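Local structure of putative cellulase CEL6 (Mycobacterium tuberculosis, 1UP3) at residues N232-P236 and S266-R272. The protein probably hydrolyses internal beta-1,4-glycosidic links of cellulose as a family 6 endoglucanase. Sequence-based numbering, arbitrary orientation.
Sequences NWCNP and SDGTCGR. With BGC (beta-D-glucopyranose), chain B; BGC (beta-D-glucopyranose), chain C; SO4 (sulfate ion), chain E; SO4 (sulfate ion), chain D.
Across the contact, the guanidinium of Arg272 meets the carbonyl O of Cys234 at the guanidinium edge, NH2 donating over 3.0 Å almost within that plane, while Cys270 O lies over one face; Glu274 forms a salt bridge with the same NH2. The indole of Trp233, part of the glycan pocket, has glucose over one face, offset toward the rim, O4 of the chain B unit 3.6 Å from CE2 and C2 of the chain C unit 3.8 Å from CZ3, consistent with a sugar platform in the cleft. CB of Cys234 lies on the opposite face; at the indole edge NE1 donates to O3 of the chain D sulfate, probably from the crystallisation liquor. A disulfide between Cys234 and Cys270 (chi3 -82°) ties together the two loops flanking the edge strand 254-258 of the parallel sheet in this family 6 fold; Cys234 SG, trans to its own N (chi1 -152°), is carried to Cys270 from the residue whose CB backs the ring. Beside the disulfide, the Asn235 amide and Asp267 carboxylate run alongside each other in opposing senses, planes 27° apart. Asn235 N donates to the anti lone pair of Asp267 OD2 (2.9 Å), and Asp267 N returns a nearly straight bond to Asn235 OD1 (2.8 Å). Asn235 ND2 reaches Ser266 OG at 3.0 Å close to the Asn235 amide plane; that hydroxyl, bonded also to Pro275 O, accepts from Gly268 N in an ST turn. Asp267 OD1 forms salt bridges with Arg220 and Lys261.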
loop_
_atom_site.group_PDB
_atom_site.type_symbol
_atom_site.label_atom_id
_atom_site.label_comp_id
_atom_site.label_asym_id
_atom_site.label_seq_id
_atom_site.Cartn_x
_atom_site.Cartn_y
_atom_site.Cartn_z
ATOM N N ASN A 232 3.737 -16.754 -7.987
ATOM C CA ASN A 232 2.317 -16.906 -7.616
ATOM C C ASN A 232 1.627 -15.603 -7.180
ATOM O O ASN A 232 0.390 -15.552 -7.109
ATOM C CB ASN A 232 2.094 -18.063 -6.619
ATOM C CG ASN A 232 2.553 -17.753 -5.230
ATOM O OD1 ASN A 232 3.472 -16.951 -5.010
ATOM N ND2 ASN A 232 1.904 -18.386 -4.241
ATOM N N TRP A 233 2.426 -14.555 -6.971
ATOM C CA TRP A 233 1.958 -13.209 -6.617
ATOM C C TRP A 233 1.834 -12.317 -7.854
ATOM O O TRP A 233 1.393 -11.179 -7.744
ATOM C CB TRP A 233 2.933 -12.564 -5.604
ATOM C CG TRP A 233 4.362 -12.725 -6.063
ATOM C CD1 TRP A 233 5.218 -13.738 -5.703
ATOM C CD2 TRP A 233 5.051 -11.967 -7.066
ATOM N NE1 TRP A 233 6.412 -13.608 -6.367
ATOM C CE2 TRP A 233 6.342 -12.536 -7.206
ATOM C CE3 TRP A 233 4.742 -10.831 -7.820
ATOM C CZ2 TRP A 233 7.308 -12.014 -8.080
ATOM C CZ3 TRP A 233 5.696 -10.321 -8.688
ATOM C CH2 TRP A 233 6.961 -10.939 -8.820
ATOM N N CYS A 234 2.218 -12.832 -9.036
ATOM C CA CYS A 234 2.309 -12.013 -10.251
ATOM C C CYS A 234 1.122 -12.324 -11.174
ATOM O O CYS A 234 1.107 -13.326 -11.871
ATOM C CB CYS A 234 3.663 -12.284 -10.909
ATOM S SG CYS A 234 4.339 -10.933 -11.871
ATOM N N ASN A 235 0.108 -11.474 -11.113
ATOM C CA ASN A 235 -1.165 -11.678 -11.830
ATOM C C ASN A 235 -1.717 -13.118 -11.776
ATOM O O ASN A 235 -2.058 -13.679 -12.825
ATOM C CB ASN A 235 -1.020 -11.275 -13.299
ATOM C CG ASN A 235 -0.717 -9.788 -13.495
ATOM O OD1 ASN A 235 -1.187 -8.951 -12.716
ATOM N ND2 ASN A 235 0.048 -9.447 -14.548
ATOM N N PRO A 236 -1.850 -13.726 -10.601
ATOM C CA PRO A 236 -2.453 -15.069 -10.535
ATOM C C PRO A 236 -3.921 -15.076 -10.924
ATOM O O PRO A 236 -4.653 -14.142 -10.691
ATOM C CB PRO A 236 -2.304 -15.459 -9.078
ATOM C CG PRO A 236 -2.290 -14.105 -8.356
ATOM C CD PRO A 236 -1.541 -13.185 -9.268
ATOM N N SER A 266 -2.168 -4.365 -13.256
ATOM C CA SER A 266 -1.259 -5.473 -13.486
ATOM C C SER A 266 -0.125 -5.458 -12.472
ATOM O O SER A 266 0.360 -4.412 -12.085
ATOM C CB SER A 266 -0.682 -5.432 -14.893
ATOM O OG SER A 266 0.232 -6.508 -15.079
ATOM N N ASP A 267 0.324 -6.641 -12.075
ATOM C CA ASP A 267 1.487 -6.782 -11.208
ATOM C C ASP A 267 2.796 -6.676 -11.999
ATOM O O ASP A 267 3.882 -6.573 -11.392
ATOM C CB ASP A 267 1.437 -8.093 -10.429
ATOM C CG ASP A 267 0.233 -8.188 -9.525
ATOM O OD1 ASP A 267 0.043 -7.233 -8.736
ATOM O OD2 ASP A 267 -0.558 -9.172 -9.552
ATOM N N GLY A 268 2.707 -6.781 -13.326
ATOM C CA GLY A 268 3.876 -6.756 -14.192
ATOM C C GLY A 268 3.713 -7.654 -15.414
ATOM O O GLY A 268 2.678 -8.273 -15.616
ATOM N N THR A 269 4.781 -7.760 -16.199
ATOM C CA THR A 269 4.784 -8.638 -17.343
ATOM C C THR A 269 4.771 -10.136 -16.982
ATOM O O THR A 269 4.221 -10.969 -17.724
ATOM C CB THR A 269 5.967 -8.276 -18.245
ATOM O OG1 THR A 269 7.171 -8.294 -17.488
ATOM C CG2 THR A 269 5.891 -6.881 -18.740
ATOM N N CYS A 270 5.348 -10.460 -15.829
ATOM C CA CYS A 270 5.154 -11.756 -15.155
ATOM C C CYS A 270 5.652 -12.964 -15.974
ATOM O O CYS A 270 5.172 -14.071 -15.804
ATOM C CB CYS A 270 3.684 -11.911 -14.686
ATOM S SG CYS A 270 3.179 -10.664 -13.442
ATOM N N GLY A 271 6.585 -12.719 -16.890
ATOM C CA GLY A 271 7.136 -13.766 -17.758
ATOM C C GLY A 271 6.167 -14.290 -18.806
ATOM O O GLY A 271 6.347 -15.393 -19.369
ATOM N N ARG A 272 5.120 -13.515 -19.064
ATOM C CA ARG A 272 4.025 -13.916 -19.943
ATOM C C ARG A 272 3.607 -12.789 -20.891
ATOM O O ARG A 272 2.576 -12.879 -21.568
ATOM C CB ARG A 272 2.829 -14.347 -19.094
ATOM C CG ARG A 272 3.034 -15.699 -18.450
ATOM C CD ARG A 272 1.780 -16.241 -17.776
ATOM N NE ARG A 272 1.234 -15.284 -16.815
ATOM C CZ ARG A 272 1.522 -15.251 -15.506
ATOM N NH1 ARG A 272 2.347 -16.131 -14.944
ATOM N NH2 ARG A 272 0.978 -14.320 -14.737
HETATM C C2 BGC B . 7.484 -13.382 -1.448
HETATM C C3 BGC B . 7.005 -12.494 -2.571
HETATM C C4 BGC B . 8.102 -11.559 -3.095
HETATM C C5 BGC B . 9.423 -12.326 -3.355
HETATM C C6 BGC B . 10.568 -11.354 -3.657
HETATM C C1 BGC B . 8.785 -14.044 -1.876
HETATM O O2 BGC B . 6.472 -14.338 -1.155
HETATM O O3 BGC B . 5.846 -11.774 -2.140
HETATM O O4 BGC B . 7.715 -11.009 -4.303
HETATM O O5 BGC B . 9.722 -13.025 -2.189
HETATM O O6 BGC B . 11.704 -12.139 -4.008
HETATM C C2 BGC C . 7.378 -8.995 -5.593
HETATM C C3 BGC C . 6.816 -7.583 -5.526
HETATM C C4 BGC C . 5.384 -7.599 -4.990
HETATM C C5 BGC C . 5.360 -8.403 -3.672
HETATM C C6 BGC C . 3.928 -8.602 -3.159
HETATM C C1 BGC C . 7.247 -9.676 -4.225
HETATM O O2 BGC C . 8.735 -8.999 -6.074
HETATM O O3 BGC C . 6.874 -6.933 -6.786
HETATM O O4 BGC C . 4.876 -6.282 -4.756
HETATM O O5 BGC C . 5.896 -9.707 -3.840
HETATM O O6 BGC C . 3.932 -9.270 -1.912
HETATM S S SO4 E . 8.344 -10.823 -19.723
HETATM O O1 SO4 E . 9.034 -9.700 -20.317
HETATM O O2 SO4 E . 6.995 -10.932 -20.250
HETATM O O3 SO4 E . 8.354 -10.756 -18.253
HETATM O O4 SO4 E . 9.080 -12.092 -19.926
HETATM S S SO4 D . 9.052 -16.245 -6.054
HETATM O O1 SO4 D . 10.442 -15.791 -6.079
HETATM O O2 SO4 D . 8.457 -16.013 -7.365
HETATM O O3 SO4 D . 8.338 -15.449 -5.072
HETATM O O4 SO4 D . 8.938 -17.662 -5.645
HETATM O O HOH W 1 1.320 -16.179 -11.723
#